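Local coordinates for cell division protein FtsI/penicillin binding protein 2 (Legionella pneumophila subsp. pneumophila ATCC 43290, PDB 4ZTK) that probably cross-links peptidoglycan peptides as a D,D-transpeptidase during cell division, through a penicillin-binding transpeptidase domain, at residues Q26-Q31 with R304-D309; A41-I46 with E69-R74; S126-I131 with N223-N228. All coordinates share one frame; numbering follows the deposited sequence.

Contact 1: Q26-Q31 with R304-D309; sequences QIVEKQ and RNVAMD
Gln31 OE1 accepts a hydrogen bond of 2.7 Å from water 1, which links it weakly to Asn305. The water lies 3.5 Å from Asn305 ND2 and accepts there. On the other side Gln31 NE2 gives a weak hydrogen bond of 3.3 Å to Asp309 OD2. The amide and carboxylate planes are turned 63° apart. Gln31 bends at chi2 (-68°), which lays the amide across CB of Asn305. Lys30 NZ stands 4.5 Å from Asp309 OD2, too far for a salt bridge, though the opposite charges may still attract weakly. The two segments belong to the N-terminal helix 22-38 and the C-terminal helix 295-310. They run nearly antiparallel, at 151°, and pack side by side on one face of the central antiparallel sheet, as terminal helices do in the penicillin-binding and beta-lactamase fold. Beneath the polar groups the contact is apolar. Val306 sends CG2 to the CG of Gln31 at 3.6 Å, while its CG1 meets both Val28 CG1 and Ile27 CG2. Ile27 and Asp309 lie alongside each other, pointing opposite ways, with Ile27 CG2 3.7 Å from Asp309 CB. Val28 and Val306 both continue onto Ile46 and Ile48 of strand 43-49.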
# COMPACT_ATOMS: atom_id res chain seq x y z
N GLN A 26 -10.95 -7.06 -16.48
CA GLN A 26 -10.80 -6.36 -17.75
C GLN A 26 -10.39 -4.90 -17.54
O GLN A 26 -9.57 -4.37 -18.28
CB GLN A 26 -12.09 -6.46 -18.56
CG GLN A 26 -11.99 -5.89 -19.95
CD GLN A 26 -12.99 -6.50 -20.90
OE1 GLN A 26 -13.03 -7.72 -21.09
NE2 GLN A 26 -13.82 -5.66 -21.50
N ILE A 27 -10.96 -4.27 -16.52
CA ILE A 27 -10.57 -2.92 -16.14
C ILE A 27 -9.08 -2.81 -15.82
O ILE A 27 -8.38 -1.96 -16.38
CB ILE A 27 -11.38 -2.41 -14.94
CG1 ILE A 27 -12.84 -2.20 -15.34
CG2 ILE A 27 -10.77 -1.12 -14.38
CD1 ILE A 27 -13.75 -1.80 -14.19
N VAL A 28 -8.59 -3.66 -14.93
CA VAL A 28 -7.19 -3.54 -14.51
C VAL A 28 -6.24 -3.95 -15.64
O VAL A 28 -5.13 -3.43 -15.74
CB VAL A 28 -6.90 -4.33 -13.21
CG1 VAL A 28 -7.71 -3.75 -12.07
CG2 VAL A 28 -7.20 -5.82 -13.39
N GLU A 29 -6.70 -4.86 -16.49
CA GLU A 29 -5.93 -5.27 -17.66
C GLU A 29 -5.67 -4.11 -18.62
O GLU A 29 -4.55 -3.94 -19.07
CB GLU A 29 -6.61 -6.43 -18.38
CG GLU A 29 -6.31 -7.79 -17.77
CD GLU A 29 -7.16 -8.90 -18.36
OE1 GLU A 29 -8.17 -8.58 -19.03
OE2 GLU A 29 -6.82 -10.08 -18.17
N LYS A 30 -6.69 -3.32 -18.91
CA LYS A 30 -6.53 -2.14 -19.76
C LYS A 30 -5.64 -1.08 -19.11
O LYS A 30 -4.82 -0.45 -19.78
CB LYS A 30 -7.88 -1.50 -20.09
CG LYS A 30 -8.84 -2.40 -20.82
CD LYS A 30 -10.12 -1.67 -21.20
CE LYS A 30 -10.90 -1.23 -19.97
NZ LYS A 30 -12.18 -0.56 -20.34
N GLN A 31 -5.82 -0.88 -17.81
CA GLN A 31 -5.15 0.22 -17.12
C GLN A 31 -3.66 -0.02 -16.89
O GLN A 31 -2.85 0.88 -17.11
CB GLN A 31 -5.85 0.54 -15.80
CG GLN A 31 -7.27 1.08 -15.94
CD GLN A 31 -7.32 2.46 -16.57
OE1 GLN A 31 -6.30 3.12 -16.75
NE2 GLN A 31 -8.53 2.91 -16.90
N ARG A 304 -6.52 6.01 -9.37
CA ARG A 304 -7.68 6.86 -9.65
C ARG A 304 -8.49 6.37 -10.85
O ARG A 304 -9.72 6.29 -10.79
CB ARG A 304 -7.23 8.30 -9.88
CG ARG A 304 -8.38 9.26 -10.20
CD ARG A 304 -7.86 10.60 -10.71
NE ARG A 304 -8.93 11.57 -10.88
CZ ARG A 304 -8.90 12.58 -11.74
NH1 ARG A 304 -7.85 12.76 -12.53
NH2 ARG A 304 -9.93 13.42 -11.82
N ASN A 305 -7.80 6.05 -11.94
CA ASN A 305 -8.48 5.62 -13.16
C ASN A 305 -9.22 4.30 -12.97
O ASN A 305 -10.33 4.14 -13.46
CB ASN A 305 -7.51 5.53 -14.34
CG ASN A 305 -6.93 6.88 -14.73
OD1 ASN A 305 -7.56 7.92 -14.50
ND2 ASN A 305 -5.74 6.88 -15.31
N VAL A 306 -8.59 3.36 -12.28
CA VAL A 306 -9.24 2.08 -12.01
C VAL A 306 -10.45 2.28 -11.11
O VAL A 306 -11.53 1.74 -11.37
CB VAL A 306 -8.27 1.08 -11.35
CG1 VAL A 306 -9.01 -0.17 -10.89
CG2 VAL A 306 -7.16 0.71 -12.33
N ALA A 307 -10.27 3.08 -10.06
CA ALA A 307 -11.33 3.40 -9.12
C ALA A 307 -12.54 4.03 -9.80
O ALA A 307 -13.68 3.68 -9.50
CB ALA A 307 -10.81 4.30 -8.01
N MSE A 308 -12.30 4.97 -10.71
CA MSE A 308 -13.40 5.60 -11.42
C MSE A 308 -14.12 4.62 -12.33
O MSE A 308 -15.34 4.66 -12.45
CB MSE A 308 -12.93 6.84 -12.18
CG MSE A 308 -12.72 8.04 -11.27
SE MSE A 308 -11.93 9.58 -12.16
CE MSE A 308 -13.33 9.92 -13.48
N ASP A 309 -13.36 3.73 -12.97
CA ASP A 309 -13.94 2.67 -13.79
C ASP A 309 -14.78 1.71 -12.95
O ASP A 309 -15.88 1.33 -13.35
CB ASP A 309 -12.85 1.88 -14.50
CG ASP A 309 -12.36 2.55 -15.77
OD1 ASP A 309 -12.65 3.76 -15.95
OD2 ASP A 309 -11.70 1.88 -16.58
O HOH W 1 -3.86 4.12 -16.18

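Contact 2: A41-I46 with E69-R74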
# COMPACT_ATOMS: atom_id res chain seq x y z
N ALA A 41 7.81 1.74 -18.19
CA ALA A 41 8.18 0.96 -17.02
C ALA A 41 8.72 -0.42 -17.39
O ALA A 41 8.38 -0.97 -18.44
CB ALA A 41 6.98 0.82 -16.10
N LYS A 42 9.55 -0.97 -16.52
CA LYS A 42 10.03 -2.33 -16.70
C LYS A 42 8.86 -3.30 -16.52
O LYS A 42 8.70 -4.24 -17.30
CB LYS A 42 11.14 -2.65 -15.70
CG LYS A 42 11.73 -4.04 -15.86
CD LYS A 42 12.86 -4.28 -14.87
CE LYS A 42 13.44 -5.68 -15.03
NZ LYS A 42 14.40 -6.00 -13.94
N SER A 43 8.05 -3.06 -15.50
CA SER A 43 6.83 -3.83 -15.28
C SER A 43 5.84 -3.07 -14.42
O SER A 43 6.13 -1.98 -13.92
CB SER A 43 7.15 -5.18 -14.62
OG SER A 43 7.46 -5.00 -13.24
N GLY A 44 4.66 -3.64 -14.24
CA GLY A 44 3.66 -3.04 -13.39
C GLY A 44 2.59 -4.04 -13.05
O GLY A 44 2.38 -5.00 -13.79
N VAL A 45 1.90 -3.82 -11.95
CA VAL A 45 0.85 -4.72 -11.51
C VAL A 45 -0.25 -3.94 -10.80
O VAL A 45 0.02 -2.96 -10.12
CB VAL A 45 1.41 -5.82 -10.56
CG1 VAL A 45 2.19 -5.18 -9.41
CG2 VAL A 45 0.29 -6.72 -10.02
N ILE A 46 -1.50 -4.36 -11.01
CA ILE A 46 -2.63 -3.85 -10.25
C ILE A 46 -3.41 -5.01 -9.66
O ILE A 46 -3.70 -5.99 -10.34
CB ILE A 46 -3.58 -3.01 -11.12
CG1 ILE A 46 -2.85 -1.82 -11.74
CG2 ILE A 46 -4.76 -2.53 -10.29
CD1 ILE A 46 -3.70 -1.06 -12.73
N GLU A 69 10.25 -12.34 -12.98
CA GLU A 69 9.37 -13.13 -12.13
C GLU A 69 8.02 -12.45 -12.07
O GLU A 69 7.94 -11.22 -11.98
CB GLU A 69 9.95 -13.27 -10.72
CG GLU A 69 9.01 -13.99 -9.76
CD GLU A 69 9.55 -14.03 -8.34
OE1 GLU A 69 8.94 -14.72 -7.50
OE2 GLU A 69 10.59 -13.38 -8.08
N SER A 70 6.95 -13.23 -12.13
CA SER A 70 5.61 -12.68 -12.04
C SER A 70 5.38 -12.01 -10.70
O SER A 70 5.88 -12.46 -9.67
CB SER A 70 4.57 -13.78 -12.25
OG SER A 70 3.28 -13.29 -11.93
N TRP A 71 4.60 -10.93 -10.70
CA TRP A 71 4.19 -10.28 -9.47
C TRP A 71 3.23 -11.15 -8.66
O TRP A 71 2.86 -10.79 -7.54
CB TRP A 71 3.53 -8.93 -9.76
CG TRP A 71 4.50 -7.88 -10.17
CD1 TRP A 71 4.77 -7.45 -11.43
CD2 TRP A 71 5.35 -7.11 -9.30
NE1 TRP A 71 5.73 -6.47 -11.41
CE2 TRP A 71 6.10 -6.24 -10.11
CE3 TRP A 71 5.54 -7.08 -7.91
CZ2 TRP A 71 7.03 -5.35 -9.58
CZ3 TRP A 71 6.46 -6.20 -7.39
CH2 TRP A 71 7.20 -5.34 -8.22
N LYS A 72 2.83 -12.29 -9.22
CA LYS A 72 2.01 -13.24 -8.48
C LYS A 72 2.80 -13.81 -7.31
O LYS A 72 2.23 -14.20 -6.30
CB LYS A 72 1.53 -14.38 -9.39
CG LYS A 72 0.53 -13.97 -10.47
CD LYS A 72 -0.31 -15.17 -10.90
CE LYS A 72 -1.17 -14.88 -12.12
NZ LYS A 72 -0.40 -15.02 -13.39
N SER A 73 4.12 -13.87 -7.46
CA SER A 73 4.98 -14.45 -6.43
C SER A 73 6.11 -13.54 -5.94
O SER A 73 6.73 -13.81 -4.91
CB SER A 73 5.55 -15.78 -6.91
OG SER A 73 6.25 -15.63 -8.13
N ARG A 74 6.37 -12.46 -6.67
CA ARG A 74 7.52 -11.59 -6.39
C ARG A 74 7.53 -10.97 -4.99
O ARG A 74 6.51 -10.45 -4.52
CB ARG A 74 7.64 -10.50 -7.46
CG ARG A 74 8.81 -9.55 -7.30
CD ARG A 74 9.04 -8.79 -8.60
NE ARG A 74 10.01 -7.71 -8.44
CZ ARG A 74 10.40 -6.92 -9.44
NH1 ARG A 74 9.92 -7.09 -10.66
NH2 ARG A 74 11.29 -5.96 -9.21
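Trp71 NE1 donates a hydrogen bond to Ser43 OG at 2.9 Å. The oxygen lies close to the indole plane, and the N-H...O angle is 155°. Ser43 places OG between its backbone N and carbonyl carbon (chi1 74°), where it meets the indole edge. The same OG is hydrogen-bonded to Glu281, so the serine links the tryptophan to that carboxylate. Val45 has CG1 in the equivalent position (chi1 53°). This puts the methyl over one face of the indole, a CH-pi contact 3.8 Å from the centroid of the five-membered ring. The extended chain of Arg74 runs over the opposite face, its CD 3.7 Å above the ring plane. Its guanidinium lies over the indole rim, with Trp71 CZ2 3.5 Å from the guanidinium plane. Arg74 NH2 goes on to a salt bridge with Glu281. Ser70 OG accepts from Lys72 N in an ST turn. At the start of strand 43-49 Lys42 and Ser43 both face Glu281, a classic beta bulge. The Trp71 loop packs on this strand, which lies between strands 56-63 and 274-281 in the five-stranded antiparallel sheet of the transpeptidase fold; helix 22-38 touches Ile46.

Contact 3: S126-I131 with N223-N228; sequences SLADAI and NHMLEN
The side chain of Met225, a selenomethionine, is the bump of this contact. It reaches from helix 216-231 into a shallow hollow on helix 127-133 made by Leu127, Ala128 and Ile131. The chain is extended beyond CG (chi2 -174°, chi3 178°), so successive atoms meet successive parts of the hollow. Met225 CG lies against the small side chain of Ala128, 4.0 Å from its CB. The selenium comes next, with SE 4.1 Å from CG1 of Ile131. The terminal methyl reaches the first turn of the helix. There Met225 CE is 3.7 Å from Leu127 CG and 3.6 Å from the backbone N of Ala128. Leu127 and Ile131 stand roughly perpendicular to the Met225 chain.

The small Ala128 side chain is consistent with the close approach of the backbones, with 5.3 Å between the CA atoms of Ala128 and Met225. The helix segments cross at -46°, with their axes 8.9 Å apart at closest approach. One turn after Met225, Asn228 adds further packing beside Ala128.

The start of helix 127-133 is fixed by a capping box. Ser126 N donates to Asp129 OD2 at 3.2 Å, and Asp129 N returns a weak bond to Ser126 OG.

Behind the hollow, Leu127 packs on Ala87 and Ile91 of helix 83-92, and Ile131 touches Lys83. Ser80 and Lys83 fit the SxxK pattern of penicillin-binding proteins, in which the serine is the usual nucleophile. Leu226 touches Lys248 of the probable K(T/S)G-type motif. These two helices belong to the mainly helical part of the transpeptidase fold, beside its probable active site.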
# COMPACT_ATOMS: atom_id res chain seq x y z
N SER A 126 1.63 17.14 13.30
CA SER A 126 0.95 16.04 13.96
C SER A 126 1.20 14.70 13.27
O SER A 126 1.82 14.65 12.20
CB SER A 126 -0.56 16.30 14.02
OG SER A 126 -1.11 16.34 12.71
N LEU A 127 0.72 13.63 13.87
CA LEU A 127 0.89 12.31 13.29
C LEU A 127 0.16 12.25 11.95
O LEU A 127 0.64 11.65 10.99
CB LEU A 127 0.40 11.22 14.24
CG LEU A 127 0.51 9.77 13.74
CD1 LEU A 127 1.92 9.45 13.26
CD2 LEU A 127 0.09 8.81 14.84
N ALA A 128 -1.00 12.90 11.89
CA ALA A 128 -1.79 12.95 10.66
C ALA A 128 -1.00 13.64 9.55
O ALA A 128 -1.04 13.21 8.39
CB ALA A 128 -3.10 13.68 10.90
N ASP A 129 -0.29 14.70 9.90
CA ASP A 129 0.52 15.44 8.94
C ASP A 129 1.68 14.57 8.45
O ASP A 129 2.04 14.61 7.27
CB ASP A 129 1.08 16.72 9.58
CG ASP A 129 0.01 17.75 9.86
OD1 ASP A 129 -1.00 17.77 9.12
OD2 ASP A 129 0.18 18.55 10.80
N ALA A 130 2.25 13.80 9.37
CA ALA A 130 3.39 12.94 9.05
C ALA A 130 2.99 11.81 8.11
O ALA A 130 3.77 11.43 7.24
CB ALA A 130 4.02 12.39 10.33
N ILE A 131 1.78 11.29 8.27
CA ILE A 131 1.26 10.29 7.32
C ILE A 131 0.99 10.93 5.96
O ILE A 131 1.38 10.40 4.92
CB ILE A 131 -0.03 9.63 7.84
CG1 ILE A 131 0.26 8.73 9.05
CG2 ILE A 131 -0.70 8.81 6.74
CD1 ILE A 131 1.08 7.49 8.73
N ASN A 223 -8.37 5.84 9.16
CA ASN A 223 -9.11 6.14 7.94
C ASN A 223 -9.10 7.64 7.63
O ASN A 223 -8.90 8.04 6.48
CB ASN A 223 -10.54 5.62 8.03
CG ASN A 223 -11.34 5.89 6.77
OD1 ASN A 223 -11.11 5.27 5.74
ND2 ASN A 223 -12.28 6.82 6.86
N HIS A 224 -9.29 8.46 8.66
CA HIS A 224 -9.22 9.91 8.50
C HIS A 224 -7.85 10.34 8.00
O HIS A 224 -7.73 11.19 7.12
CB HIS A 224 -9.54 10.61 9.82
CG HIS A 224 -9.51 12.10 9.74
ND1 HIS A 224 -10.51 12.84 9.14
CD2 HIS A 224 -8.61 13.00 10.20
CE1 HIS A 224 -10.22 14.12 9.22
NE2 HIS A 224 -9.07 14.25 9.86
N MSE A 225 -6.80 9.73 8.55
CA MSE A 225 -5.44 10.03 8.14
C MSE A 225 -5.17 9.63 6.70
O MSE A 225 -4.47 10.33 5.97
CB MSE A 225 -4.43 9.34 9.07
CG MSE A 225 -4.36 9.95 10.46
SE MSE A 225 -2.94 9.17 11.55
CE MSE A 225 -3.15 10.27 13.15
N LEU A 226 -5.73 8.49 6.29
CA LEU A 226 -5.56 8.03 4.91
C LEU A 226 -6.36 8.87 3.90
O LEU A 226 -5.92 9.05 2.77
CB LEU A 226 -5.94 6.57 4.79
CG LEU A 226 -4.91 5.61 5.37
CD1 LEU A 226 -5.40 4.18 5.29
CD2 LEU A 226 -3.59 5.77 4.64
N GLU A 227 -7.52 9.37 4.31
CA GLU A 227 -8.29 10.29 3.47
C GLU A 227 -7.55 11.61 3.32
O GLU A 227 -7.50 12.20 2.24
CB GLU A 227 -9.67 10.57 4.08
CG GLU A 227 -10.67 9.47 3.90
CD GLU A 227 -12.08 9.90 4.30
OE1 GLU A 227 -12.70 9.21 5.13
OE2 GLU A 227 -12.56 10.92 3.77
N ASN A 228 -6.98 12.07 4.43
CA ASN A 228 -6.23 13.31 4.45
C ASN A 228 -4.93 13.21 3.66
O ASN A 228 -4.48 14.18 3.06
CB ASN A 228 -5.94 13.73 5.89
CG ASN A 228 -5.30 15.10 5.97
OD1 ASN A 228 -5.90 16.10 5.58
ND2 ASN A 228 -4.08 15.15 6.49

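In the fold
Contacts 1 and 2 adjoin. Their centres are 17 Å apart, and Ile46 of the 41-46 segment packs on contact 1, its CG2 3.7 Å from Val28 CG1 and its CD1 3.9 Å from Val306 CG2. Helix 22-38 and strand 43-49 follow each other in the chain, so the two contacts lie close together in sequence on one side. Contact 3 stands apart, its centre 26 Å from that of contact 1 and 29 Å from that of contact 2. Nearest atoms are about 13 Å and about 17 Å away, respectively. Contacts 2 and 3 lie on opposite sides of the chain's centre. Of the three, contact 3 reaches the probable SxxK site, through Ile131 on Lys83.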